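Hexokinase (Schistosoma mansoni, PDB 1BDG) transfers the terminal phosphate of ATP to the 6-position of glucose and other hexoses, the entry step of glycolysis. Local coordinates at residues G64-N69 with C205-P210; Y101-E106 with F116-E121; H297-L302 with I307-D312. One frame throughout, in Å; residues are numbered along the deposited sequence.

Contact 1: G64-N69 with C205-P210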
ATOM      1  N   GLY A  64       2.203 -14.830 -20.979  1.00 25.70           N
ATOM      2  CA  GLY A  64       1.132 -14.468 -21.888  1.00 24.94           C
ATOM      3  C   GLY A  64       0.557 -15.617 -22.688  1.00 25.39           C
ATOM      4  O   GLY A  64      -0.489 -15.456 -23.324  1.00 27.51           O
ATOM      5  N   THR A  65       1.218 -16.770 -22.675  1.00 25.32           N
ATOM      6  CA  THR A  65       0.721 -17.939 -23.406  1.00 24.42           C
ATOM      7  C   THR A  65      -0.466 -18.572 -22.658  1.00 24.65           C
ATOM      8  O   THR A  65      -1.198 -19.402 -23.206  1.00 24.65           O
ATOM      9  CB  THR A  65       1.844 -18.998 -23.580  1.00 24.97           C
ATOM     10  OG1 THR A  65       2.201 -19.564 -22.298  1.00 21.76           O
ATOM     11  CG2 THR A  65       3.079 -18.346 -24.235  1.00 21.81           C
ATOM     12  N   GLU A  66      -0.625 -18.188 -21.390  1.00 24.33           N
ATOM     13  CA  GLU A  66      -1.698 -18.690 -20.531  1.00 24.18           C
ATOM     14  C   GLU A  66      -3.074 -18.612 -21.214  1.00 25.46           C
ATOM     15  O   GLU A  66      -3.418 -17.581 -21.820  1.00 24.70           O
ATOM     16  CB  GLU A  66      -1.719 -17.912 -19.214  1.00 23.46           C
ATOM     17  CG  GLU A  66      -0.402 -17.928 -18.422  1.00 21.88           C
ATOM     18  CD  GLU A  66       0.457 -16.716 -18.681  1.00 23.31           C
ATOM     19  OE1 GLU A  66      -0.103 -15.666 -19.036  1.00 28.06           O
ATOM     20  OE2 GLU A  66       1.692 -16.789 -18.533  1.00 25.35           O
ATOM     21  N   THR A  67      -3.840 -19.707 -21.107  1.00 26.53           N
ATOM     22  CA  THR A  67      -5.179 -19.843 -21.701  1.00 26.29           C
ATOM     23  C   THR A  67      -6.212 -20.273 -20.680  1.00 26.60           C
ATOM     24  O   THR A  67      -5.905 -21.007 -19.748  1.00 26.62           O
ATOM     25  CB  THR A  67      -5.176 -20.887 -22.840  1.00 27.38           C
ATOM     26  OG1 THR A  67      -4.587 -22.121 -22.380  1.00 24.70           O
ATOM     27  CG2 THR A  67      -4.384 -20.351 -24.032  1.00 28.77           C
ATOM     28  N   GLY A  68      -7.437 -19.798 -20.848  1.00 28.17           N
ATOM     29  CA  GLY A  68      -8.503 -20.140 -19.918  1.00 30.32           C
ATOM     30  C   GLY A  68      -9.350 -18.938 -19.521  1.00 31.80           C
ATOM     31  O   GLY A  68      -9.258 -17.858 -20.145  1.00 30.89           O
ATOM     32  N   ASN A  69     -10.207 -19.148 -18.514  1.00 32.31           N
ATOM     33  CA  ASN A  69     -11.104 -18.118 -17.960  1.00 31.63           C
ATOM     34  C   ASN A  69     -11.060 -18.299 -16.431  1.00 30.05           C
ATOM     35  O   ASN A  69     -11.329 -19.402 -15.932  1.00 29.42           O
ATOM     36  CB  ASN A  69     -12.545 -18.324 -18.454  1.00 32.45           C
ATOM     37  CG  ASN A  69     -13.520 -17.257 -17.907  1.00 35.80           C
ATOM     38  OD1 ASN A  69     -14.610 -17.577 -17.392  1.00 36.16           O
ATOM     39  ND2 ASN A  69     -13.137 -15.986 -18.037  1.00 35.53           N
ATOM     40  N   CYS A 205       2.293  -6.153 -14.639  1.00 21.06           N
ATOM     41  CA  CYS A 205       3.362  -5.372 -15.226  1.00 21.12           C
ATOM     42  C   CYS A 205       4.294  -6.168 -16.132  1.00 21.13           C
ATOM     43  O   CYS A 205       4.676  -5.682 -17.194  1.00 20.96           O
ATOM     44  CB  CYS A 205       4.150  -4.701 -14.116  1.00 22.02           C
ATOM     45  SG  CYS A 205       5.561  -3.695 -14.663  1.00 25.50           S
ATOM     46  N   ALA A 206       4.650  -7.384 -15.720  1.00 20.41           N
ATOM     47  CA  ALA A 206       5.545  -8.248 -16.494  1.00 19.07           C
ATOM     48  C   ALA A 206       4.868  -8.669 -17.804  1.00 20.81           C
ATOM     49  O   ALA A 206       5.501  -8.682 -18.870  1.00 20.92           O
ATOM     50  CB  ALA A 206       5.927  -9.473 -15.672  1.00 15.70           C
ATOM     51  N   LEU A 207       3.575  -8.989 -17.710  1.00 20.16           N
ATOM     52  CA  LEU A 207       2.761  -9.390 -18.856  1.00 19.90           C
ATOM     53  C   LEU A 207       2.834  -8.388 -19.988  1.00 21.39           C
ATOM     54  O   LEU A 207       2.586  -8.734 -21.143  1.00 25.11           O
ATOM     55  CB  LEU A 207       1.298  -9.520 -18.442  1.00 19.08           C
ATOM     56  CG  LEU A 207       0.879 -10.743 -17.638  1.00 19.63           C
ATOM     57  CD1 LEU A 207      -0.587 -10.642 -17.194  1.00 18.17           C
ATOM     58  CD2 LEU A 207       1.109 -11.958 -18.530  1.00 19.38           C
ATOM     59  N   GLU A 208       3.101  -7.132 -19.649  1.00 22.34           N
ATOM     60  CA  GLU A 208       3.201  -6.061 -20.638  1.00 23.79           C
ATOM     61  C   GLU A 208       4.663  -5.735 -20.925  1.00 25.72           C
ATOM     62  O   GLU A 208       5.114  -5.821 -22.065  1.00 28.99           O
ATOM     63  CB  GLU A 208       2.481  -4.810 -20.133  1.00 24.91           C
ATOM     64  CG  GLU A 208       1.032  -5.083 -19.680  1.00 27.21           C
ATOM     65  CD  GLU A 208       0.310  -3.832 -19.193  1.00 25.65           C
ATOM     66  OE1 GLU A 208      -0.212  -3.067 -20.049  1.00 24.31           O
ATOM     67  OE2 GLU A 208       0.258  -3.626 -17.960  1.00 23.67           O
ATOM     68  N   ASP A 209       5.415  -5.418 -19.877  1.00 26.30           N
ATOM     69  CA  ASP A 209       6.824  -5.065 -19.991  1.00 24.80           C
ATOM     70  C   ASP A 209       7.680  -6.220 -19.518  1.00 25.31           C
ATOM     71  O   ASP A 209       7.588  -6.629 -18.365  1.00 26.88           O
ATOM     72  CB  ASP A 209       7.099  -3.852 -19.111  1.00 24.85           C
ATOM     73  CG  ASP A 209       8.351  -3.110 -19.507  1.00 24.16           C
ATOM     74  OD1 ASP A 209       9.327  -3.751 -19.934  1.00 23.49           O
ATOM     75  OD2 ASP A 209       8.357  -1.865 -19.386  1.00 25.09           O
ATOM     76  N   PRO A 210       8.541  -6.751 -20.397  1.00 25.37           N
ATOM     77  CA  PRO A 210       9.449  -7.873 -20.100  1.00 25.41           C
ATOM     78  C   PRO A 210      10.540  -7.561 -19.064  1.00 24.53           C
ATOM     79  O   PRO A 210      11.150  -8.473 -18.491  1.00 22.83           O
ATOM     80  CB  PRO A 210      10.071  -8.173 -21.473  1.00 24.26           C
ATOM     81  CG  PRO A 210       8.927  -7.864 -22.419  1.00 25.79           C
ATOM     82  CD  PRO A 210       8.459  -6.527 -21.853  1.00 25.91           C
TER
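The Glu66 carboxylate meets Leu207 CD2 at its OE1 oxygen, 3.9 Å away. This carboxylate is the flat group of the contact. Gly64 N lies on one side of its plane, and Leu207 CD2 lies beyond OE1, a little to the other side. Gly64 N donates to Glu66 OE2 at 3.2 Å. The bond is nearly straight (175°), but it arrives from above the carboxylate plane, 36° out of it. A second, weak bond runs from Gly64 N to Glu66 OE1. A bend at chi2 (96°) turns the glutamate back over the chain to reach this amide. Asn63 N adds a weak bond to OE2. The same Leu207 CD2 methyl also touches Gly64 N, at 3.9 Å. Leucine therefore rests on the rim of the small ring that Glu66 closes with the backbone. Pro62 in a loop and Ala442 of helix 435-444 also touch Leu207. The contact spans the joint between the predicted small and large subdomains. No hydrogen bond or ion pair crosses it. The polar bonds stay on the small-subdomain side, and across these segments the leucine adds a small apolar touch. Such a contact is consistent with two subdomains that can shift relative to each other.

Contact 2: Y101-E106 with F116-E121; sequences YCIPAE and FKYIAE
Tyr118 reaches out of helix 112-129 to the chain at Cys102, Ile103 and Pro104. Its CB points toward that loop. The torsion chi1 of -178° sets CG opposite the backbone N, which carries the ring out toward the loop. Further out, CE1 and CE2 have different neighbours. CE1 meets Pro104 CD at 3.9 Å. CE2 approaches Ile103 CG1 at 4.1 Å, obliquely to the ring. The proline carbon lies over one face of the ring, offset toward the rim. It stands 4.2 Å from the ring centroid and 24° off the ring normal, a CH-pi contact. CZ is also within reach of this carbon, at 4.0 Å. At the tip, Tyr118 OH gives a weak hydrogen bond to Cys102 O, 2.7 Å away. The hydroxyl also nears Tyr101 CB, at 4.2 Å. Tyr101 sends its own hydroxyl to Asp125, further along the same helix. Ile103 turns to Tyr80 of strand 80-87, and its side chain is about 4 Å from that of Leu75, a predicted ATP-site residue. Tyr118 thus ties the helix to the loop leading into it. The loop and helix link strand 95-101 to strand 137-143, a beta-alpha-beta crossover in the predicted small subdomain, which has the actin-like ATPase fold.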
ATOM      1  N   TYR A 101     -17.387  -3.904  -4.903  1.00 19.96           N
ATOM      2  CA  TYR A 101     -18.414  -3.963  -3.874  1.00 19.34           C
ATOM      3  C   TYR A 101     -17.969  -3.236  -2.611  1.00 20.04           C
ATOM      4  O   TYR A 101     -16.836  -3.412  -2.126  1.00 21.29           O
ATOM      5  CB  TYR A 101     -18.738  -5.419  -3.520  1.00 20.02           C
ATOM      6  CG  TYR A 101     -19.599  -6.171  -4.518  1.00 18.31           C
ATOM      7  CD1 TYR A 101     -19.028  -6.844  -5.602  1.00 15.54           C
ATOM      8  CD2 TYR A 101     -20.980  -6.259  -4.334  1.00 19.31           C
ATOM      9  CE1 TYR A 101     -19.814  -7.592  -6.472  1.00 16.37           C
ATOM     10  CE2 TYR A 101     -21.775  -7.002  -5.197  1.00 18.20           C
ATOM     11  CZ  TYR A 101     -21.191  -7.667  -6.261  1.00 18.33           C
ATOM     12  OH  TYR A 101     -21.994  -8.411  -7.094  1.00 16.61           O
ATOM     13  N   CYS A 102     -18.851  -2.407  -2.082  1.00 18.45           N
ATOM     14  CA  CYS A 102     -18.543  -1.675  -0.864  1.00 21.26           C
ATOM     15  C   CYS A 102     -18.637  -2.712   0.239  1.00 22.02           C
ATOM     16  O   CYS A 102     -19.428  -3.645   0.127  1.00 21.88           O
ATOM     17  CB  CYS A 102     -19.610  -0.622  -0.615  1.00 23.39           C
ATOM     18  SG  CYS A 102     -21.203  -1.428  -0.305  1.00 27.07           S
ATOM     19  N   ILE A 103     -17.830  -2.564   1.290  1.00 21.70           N
ATOM     20  CA  ILE A 103     -17.850  -3.500   2.412  1.00 19.76           C
ATOM     21  C   ILE A 103     -18.292  -2.754   3.665  1.00 19.28           C
ATOM     22  O   ILE A 103     -17.739  -1.707   3.987  1.00 21.34           O
ATOM     23  CB  ILE A 103     -16.461  -4.122   2.640  1.00 18.77           C
ATOM     24  CG1 ILE A 103     -16.060  -4.968   1.437  1.00 17.95           C
ATOM     25  CG2 ILE A 103     -16.465  -5.009   3.862  1.00 19.39           C
ATOM     26  CD1 ILE A 103     -14.750  -5.718   1.636  1.00 17.18           C
ATOM     27  N   PRO A 104     -19.296  -3.281   4.392  1.00 19.15           N
ATOM     28  CA  PRO A 104     -19.772  -2.616   5.611  1.00 18.85           C
ATOM     29  C   PRO A 104     -18.697  -2.538   6.710  1.00 20.16           C
ATOM     30  O   PRO A 104     -18.028  -3.515   7.018  1.00 20.20           O
ATOM     31  CB  PRO A 104     -20.953  -3.491   6.036  1.00 18.11           C
ATOM     32  CG  PRO A 104     -21.407  -4.128   4.752  1.00 15.75           C
ATOM     33  CD  PRO A 104     -20.114  -4.471   4.096  1.00 17.47           C
ATOM     34  N   ALA A 105     -18.580  -1.377   7.336  1.00 22.33           N
ATOM     35  CA  ALA A 105     -17.593  -1.160   8.384  1.00 22.93           C
ATOM     36  C   ALA A 105     -17.519  -2.316   9.367  1.00 22.87           C
ATOM     37  O   ALA A 105     -16.430  -2.689   9.793  1.00 23.62           O
ATOM     38  CB  ALA A 105     -17.877   0.157   9.128  1.00 20.99           C
ATOM     39  N   GLU A 106     -18.666  -2.885   9.721  1.00 24.03           N
ATOM     40  CA  GLU A 106     -18.697  -4.012  10.663  1.00 25.85           C
ATOM     41  C   GLU A 106     -17.962  -5.239  10.100  1.00 25.04           C
ATOM     42  O   GLU A 106     -17.072  -5.790  10.745  1.00 25.09           O
ATOM     43  CB  GLU A 106     -20.141  -4.393  11.049  1.00 27.22           C
ATOM     44  CG  GLU A 106     -21.054  -4.708   9.855  1.00 28.75           C
ATOM     45  CD  GLU A 106     -22.228  -5.596  10.220  1.00 30.96           C
ATOM     46  OE1 GLU A 106     -21.982  -6.714  10.747  1.00 33.25           O
ATOM     47  OE2 GLU A 106     -23.391  -5.192   9.962  1.00 29.03           O
ATOM     48  N   PHE A 116     -15.502 -13.430   5.393  1.00 20.16           N
ATOM     49  CA  PHE A 116     -15.366 -14.386   4.301  1.00 19.15           C
ATOM     50  C   PHE A 116     -16.684 -14.864   3.724  1.00 19.79           C
ATOM     51  O   PHE A 116     -16.752 -15.333   2.577  1.00 19.03           O
ATOM     52  CB  PHE A 116     -14.464 -15.538   4.702  1.00 17.49           C
ATOM     53  CG  PHE A 116     -13.021 -15.227   4.514  1.00 17.49           C
ATOM     54  CD1 PHE A 116     -12.432 -15.377   3.271  1.00 16.98           C
ATOM     55  CD2 PHE A 116     -12.270 -14.693   5.551  1.00 18.61           C
ATOM     56  CE1 PHE A 116     -11.133 -14.997   3.058  1.00 15.77           C
ATOM     57  CE2 PHE A 116     -10.962 -14.308   5.335  1.00 18.14           C
ATOM     58  CZ  PHE A 116     -10.398 -14.460   4.085  1.00 14.98           C
ATOM     59  N   LYS A 117     -17.738 -14.744   4.527  1.00 20.47           N
ATOM     60  CA  LYS A 117     -19.075 -15.098   4.073  1.00 19.23           C
ATOM     61  C   LYS A 117     -19.499 -13.962   3.127  1.00 18.43           C
ATOM     62  O   LYS A 117     -19.919 -14.213   1.991  1.00 16.25           O
ATOM     63  CB  LYS A 117     -20.044 -15.217   5.252  1.00 17.44           C
ATOM     64  CG  LYS A 117     -21.423 -15.627   4.831  1.00 18.19           C
ATOM     65  CD  LYS A 117     -22.290 -15.930   6.007  1.00 19.78           C
ATOM     66  CE  LYS A 117     -23.705 -16.173   5.540  1.00 22.49           C
ATOM     67  NZ  LYS A 117     -24.642 -16.355   6.667  1.00 27.48           N
ATOM     68  N   TYR A 118     -19.314 -12.718   3.569  1.00 17.01           N
ATOM     69  CA  TYR A 118     -19.672 -11.576   2.747  1.00 17.69           C
ATOM     70  C   TYR A 118     -18.999 -11.708   1.367  1.00 20.49           C
ATOM     71  O   TYR A 118     -19.659 -11.594   0.321  1.00 20.29           O
ATOM     72  CB  TYR A 118     -19.272 -10.261   3.430  1.00 15.56           C
ATOM     73  CG  TYR A 118     -19.675  -9.043   2.633  1.00 14.91           C
ATOM     74  CD1 TYR A 118     -20.953  -8.488   2.751  1.00 15.39           C
ATOM     75  CD2 TYR A 118     -18.810  -8.503   1.683  1.00 15.43           C
ATOM     76  CE1 TYR A 118     -21.357  -7.436   1.931  1.00 14.47           C
ATOM     77  CE2 TYR A 118     -19.198  -7.466   0.871  1.00 14.77           C
ATOM     78  CZ  TYR A 118     -20.466  -6.942   0.993  1.00 17.12           C
ATOM     79  OH  TYR A 118     -20.827  -5.944   0.141  1.00 18.19           O
ATOM     80  N   ILE A 119     -17.699 -12.003   1.369  1.00 22.31           N
ATOM     81  CA  ILE A 119     -16.942 -12.159   0.119  1.00 21.83           C
ATOM     82  C   ILE A 119     -17.694 -13.078  -0.844  1.00 21.98           C
ATOM     83  O   ILE A 119     -18.003 -12.678  -1.978  1.00 22.05           O
ATOM     84  CB  ILE A 119     -15.500 -12.719   0.374  1.00 20.80           C
ATOM     85  CG1 ILE A 119     -14.670 -11.705   1.162  1.00 18.52           C
ATOM     86  CG2 ILE A 119     -14.817 -13.051  -0.930  1.00 17.62           C
ATOM     87  CD1 ILE A 119     -14.484 -10.434   0.451  1.00 15.52           C
ATOM     88  N   ALA A 120     -18.013 -14.286  -0.384  1.00 21.07           N
ATOM     89  CA  ALA A 120     -18.744 -15.235  -1.220  1.00 21.69           C
ATOM     90  C   ALA A 120     -20.140 -14.684  -1.605  1.00 22.51           C
ATOM     91  O   ALA A 120     -20.490 -14.685  -2.788  1.00 23.42           O
ATOM     92  CB  ALA A 120     -18.865 -16.570  -0.519  1.00 19.24           C
ATOM     93  N   GLU A 121     -20.905 -14.190  -0.620  1.00 23.17           N
ATOM     94  CA  GLU A 121     -22.247 -13.624  -0.840  1.00 23.70           C
ATOM     95  C   GLU A 121     -22.183 -12.748  -2.099  1.00 23.16           C
ATOM     96  O   GLU A 121     -22.915 -12.965  -3.062  1.00 20.84           O
ATOM     97  CB  GLU A 121     -22.646 -12.759   0.376  1.00 25.72           C
ATOM     98  CG  GLU A 121     -24.149 -12.380   0.525  1.00 31.10           C
ATOM     99  CD  GLU A 121     -24.604 -11.135  -0.280  1.00 33.81           C
ATOM    100  OE1 GLU A 121     -24.979 -11.313  -1.471  1.00 33.07           O
ATOM    101  OE2 GLU A 121     -24.631  -9.999   0.292  1.00 31.60           O
TER

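Contact 3: H297-L302 with I307-D312; sequences HIIVYL and ILFRGD
Leu308 fits its side chain against two residues one helical turn apart, Ile299 and Leu302. Its CD1 methyl is the bump. It meets Ile299 CG2 at 3.6 Å and also touches Ile299 CG1. The isoleucine torsion (chi1 -69°) places CG1 beside the backbone N and leaves CG2 on the far side, where it meets both Leu308 and Phe309. Phe309 forms another wall of the hollow. Leu308 CD1 lies 3.9 Å above one face of its ring, toward the rim, while Phe309 CE2 is 4.0 Å from Ile299 CG2. The methyl therefore sits in a corner made by an isoleucine and a ring. Nearer the helix end, Leu302 CB packs on Leu308 CG at 4.1 Å. Further out, Leu302 CD2 packs on Ile307 CB at 4.0 Å and also on Ile307 CG2. Leu302 thus meets two consecutive loop residues, Leu308 with CB and Ile307 with CD2. Other helices enclose the cluster: Val12 and Ile362 touch Leu302, and Ile15 touches Ile307. The backbone is joined at the same place. Ile307 N donates to Leu302 O at 2.8 Å. Leu308 N adds a weak bond to this oxygen. After it the chain coils tightly through Phe309, Arg310 and Gly311, all with positive phi. Asp359 of helix 357-389 anchors the turn by accepting from Phe309 N and pairing with Arg310. The side chains that meet are all apolar and buried, so burial of hydrocarbon probably supplies much of the hold. Among the polar atoms, Leu302 O, near the end of helix 288-304, takes the Ile307 N bond and the weak one from Leu308 N where the helix runs out.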
ATOM      1  N   HIS A 297      -3.271  15.743  13.016  1.00 13.06           N
ATOM      2  CA  HIS A 297      -2.531  15.751  14.268  1.00 11.99           C
ATOM      3  C   HIS A 297      -1.726  17.021  14.425  1.00 12.53           C
ATOM      4  O   HIS A 297      -1.724  17.613  15.484  1.00 15.15           O
ATOM      5  CB  HIS A 297      -1.640  14.523  14.392  1.00 10.26           C
ATOM      6  CG  HIS A 297      -2.350  13.341  14.962  1.00  9.33           C
ATOM      7  ND1 HIS A 297      -3.201  12.557  14.217  1.00 12.84           N
ATOM      8  CD2 HIS A 297      -2.406  12.863  16.223  1.00 10.74           C
ATOM      9  CE1 HIS A 297      -3.759  11.648  14.996  1.00 11.80           C
ATOM     10  NE2 HIS A 297      -3.290  11.813  16.222  1.00 11.81           N
ATOM     11  N   ILE A 298      -1.059  17.454  13.366  1.00 12.97           N
ATOM     12  CA  ILE A 298      -0.284  18.672  13.428  1.00 14.19           C
ATOM     13  C   ILE A 298      -1.240  19.817  13.762  1.00 16.16           C
ATOM     14  O   ILE A 298      -1.006  20.568  14.706  1.00 17.14           O
ATOM     15  CB  ILE A 298       0.427  18.944  12.084  1.00 15.27           C
ATOM     16  CG1 ILE A 298       1.417  17.812  11.781  1.00 13.08           C
ATOM     17  CG2 ILE A 298       1.132  20.301  12.130  1.00 13.59           C
ATOM     18  CD1 ILE A 298       1.635  17.552  10.310  1.00 10.39           C
ATOM     19  N   ILE A 299      -2.336  19.913  13.009  1.00 18.44           N
ATOM     20  CA  ILE A 299      -3.350  20.947  13.219  1.00 18.92           C
ATOM     21  C   ILE A 299      -3.795  20.963  14.671  1.00 18.60           C
ATOM     22  O   ILE A 299      -3.496  21.918  15.388  1.00 20.57           O
ATOM     23  CB  ILE A 299      -4.569  20.769  12.280  1.00 20.05           C
ATOM     24  CG1 ILE A 299      -4.148  21.059  10.837  1.00 19.90           C
ATOM     25  CG2 ILE A 299      -5.687  21.736  12.666  1.00 18.88           C
ATOM     26  CD1 ILE A 299      -5.254  20.826   9.831  1.00 21.30           C
ATOM     27  N   VAL A 300      -4.492  19.920  15.111  1.00 16.16           N
ATOM     28  CA  VAL A 300      -4.932  19.839  16.509  1.00 17.10           C
ATOM     29  C   VAL A 300      -3.827  20.328  17.496  1.00 16.84           C
ATOM     30  O   VAL A 300      -4.120  21.051  18.460  1.00 17.10           O
ATOM     31  CB  VAL A 300      -5.410  18.406  16.847  1.00 17.33           C
ATOM     32  CG1 VAL A 300      -5.533  18.209  18.346  1.00 16.39           C
ATOM     33  CG2 VAL A 300      -6.748  18.149  16.178  1.00 16.25           C
ATOM     34  N   TYR A 301      -2.564  19.998  17.216  1.00 15.10           N
ATOM     35  CA  TYR A 301      -1.455  20.445  18.051  1.00 14.55           C
ATOM     36  C   TYR A 301      -1.309  21.962  17.937  1.00 16.79           C
ATOM     37  O   TYR A 301      -1.187  22.669  18.942  1.00 16.26           O
ATOM     38  CB  TYR A 301      -0.140  19.800  17.611  1.00 14.06           C
ATOM     39  CG  TYR A 301       1.066  20.434  18.263  1.00 16.46           C
ATOM     40  CD1 TYR A 301       1.248  20.376  19.645  1.00 16.42           C
ATOM     41  CD2 TYR A 301       2.016  21.132  17.504  1.00 18.74           C
ATOM     42  CE1 TYR A 301       2.344  20.992  20.259  1.00 18.18           C
ATOM     43  CE2 TYR A 301       3.118  21.758  18.113  1.00 18.11           C
ATOM     44  CZ  TYR A 301       3.268  21.679  19.490  1.00 17.74           C
ATOM     45  OH  TYR A 301       4.340  22.277  20.100  1.00 18.69           O
ATOM     46  N   LEU A 302      -1.280  22.451  16.697  1.00 19.19           N
ATOM     47  CA  LEU A 302      -1.144  23.874  16.401  1.00 18.88           C
ATOM     48  C   LEU A 302      -2.274  24.678  17.022  1.00 19.79           C
ATOM     49  O   LEU A 302      -2.087  25.843  17.363  1.00 19.10           O
ATOM     50  CB  LEU A 302      -1.165  24.103  14.889  1.00 19.19           C
ATOM     51  CG  LEU A 302       0.098  23.808  14.094  1.00 20.45           C
ATOM     52  CD1 LEU A 302      -0.213  23.776  12.592  1.00 17.35           C
ATOM     53  CD2 LEU A 302       1.162  24.850  14.446  1.00 17.85           C
ATOM     54  N   ILE A 307      -1.809  28.634  17.676  1.00 18.94           N
ATOM     55  CA  ILE A 307      -1.209  29.030  16.401  1.00 17.22           C
ATOM     56  C   ILE A 307      -2.161  28.874  15.214  1.00 16.27           C
ATOM     57  O   ILE A 307      -1.864  29.335  14.122  1.00 17.32           O
ATOM     58  CB  ILE A 307       0.132  28.285  16.156  1.00 16.70           C
ATOM     59  CG1 ILE A 307       1.029  28.408  17.403  1.00 17.97           C
ATOM     60  CG2 ILE A 307       0.889  28.903  14.983  1.00 16.79           C
ATOM     61  CD1 ILE A 307       2.389  27.700  17.326  1.00 14.09           C
ATOM     62  N   LEU A 308      -3.316  28.258  15.440  1.00 13.74           N
ATOM     63  CA  LEU A 308      -4.340  28.072  14.408  1.00 13.29           C
ATOM     64  C   LEU A 308      -5.735  28.341  14.975  1.00 13.61           C
ATOM     65  O   LEU A 308      -5.993  28.145  16.153  1.00 12.04           O
ATOM     66  CB  LEU A 308      -4.335  26.642  13.839  1.00 12.93           C
ATOM     67  CG  LEU A 308      -3.664  26.242  12.517  1.00 12.96           C
ATOM     68  CD1 LEU A 308      -4.323  24.979  11.989  1.00 10.76           C
ATOM     69  CD2 LEU A 308      -3.790  27.326  11.484  1.00 13.22           C
ATOM     70  N   PHE A 309      -6.635  28.781  14.111  1.00 16.35           N
ATOM     71  CA  PHE A 309      -8.027  29.067  14.469  1.00 19.11           C
ATOM     72  C   PHE A 309      -8.217  29.733  15.845  1.00 18.97           C
ATOM     73  O   PHE A 309      -9.173  29.442  16.559  1.00 18.73           O
ATOM     74  CB  PHE A 309      -8.861  27.777  14.387  1.00 18.68           C
ATOM     75  CG  PHE A 309      -8.567  26.926  13.166  1.00 19.75           C
ATOM     76  CD1 PHE A 309      -8.268  27.508  11.937  1.00 18.95           C
ATOM     77  CD2 PHE A 309      -8.603  25.530  13.252  1.00 18.62           C
ATOM     78  CE1 PHE A 309      -8.011  26.717  10.819  1.00 20.22           C
ATOM     79  CE2 PHE A 309      -8.346  24.736  12.134  1.00 18.70           C
ATOM     80  CZ  PHE A 309      -8.050  25.334  10.919  1.00 18.69           C
ATOM     81  N   ARG A 310      -7.305  30.633  16.199  1.00 18.75           N
ATOM     82  CA  ARG A 310      -7.360  31.341  17.481  1.00 20.16           C
ATOM     83  C   ARG A 310      -7.547  30.413  18.669  1.00 19.84           C
ATOM     84  O   ARG A 310      -8.068  30.827  19.705  1.00 20.15           O
ATOM     85  CB  ARG A 310      -8.468  32.407  17.474  1.00 19.32           C
ATOM     86  CG  ARG A 310      -8.006  33.761  17.004  1.00 19.29           C
ATOM     87  CD  ARG A 310      -7.450  33.644  15.605  1.00 21.62           C
ATOM     88  NE  ARG A 310      -8.446  33.084  14.692  1.00 22.82           N
ATOM     89  CZ  ARG A 310      -8.183  32.694  13.450  1.00 19.59           C
ATOM     90  NH1 ARG A 310      -6.952  32.794  12.971  1.00 18.94           N
ATOM     91  NH2 ARG A 310      -9.155  32.204  12.690  1.00 19.97           N
ATOM     92  N   GLY A 311      -7.108  29.166  18.517  1.00 19.79           N
ATOM     93  CA  GLY A 311      -7.229  28.192  19.590  1.00 20.01           C
ATOM     94  C   GLY A 311      -8.504  27.366  19.584  1.00 21.14           C
ATOM     95  O   GLY A 311      -8.686  26.521  20.452  1.00 22.79           O
ATOM     96  N   ASP A 312      -9.411  27.626  18.645  1.00 21.54           N
ATOM     97  CA  ASP A 312     -10.650  26.869  18.553  1.00 21.75           C
ATOM     98  C   ASP A 312     -10.494  25.697  17.610  1.00 22.77           C
ATOM     99  O   ASP A 312     -10.030  25.849  16.466  1.00 23.11           O
ATOM    100  CB  ASP A 312     -11.792  27.739  18.031  1.00 24.59           C
ATOM    101  CG  ASP A 312     -12.162  28.844  18.978  1.00 26.75           C
ATOM    102  OD1 ASP A 312     -11.952  28.682  20.195  1.00 30.56           O
ATOM    103  OD2 ASP A 312     -12.664  29.890  18.506  1.00 31.26           O
TER

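Contact 2 falls within the long chain span between the two segments of contact 1; contact 3 follows both. Contact 2 belongs wholly to the predicted small subdomain and contact 3 to the large one. Contact 1 joins the two, from the loop leading into strand 68-75 to the residue following helix 197-206. Contact 2 lies at and after the end of strand 95-101 of the same five-stranded sheet; their centres are 30 Å apart. Contacts 1 and 3 lie on opposite sides of the chain's centre, 52 Å apart; contacts 2 and 3 are 38 Å apart, centre to centre. Glucose binds between the subdomains; contact 1 bridges them away from that site.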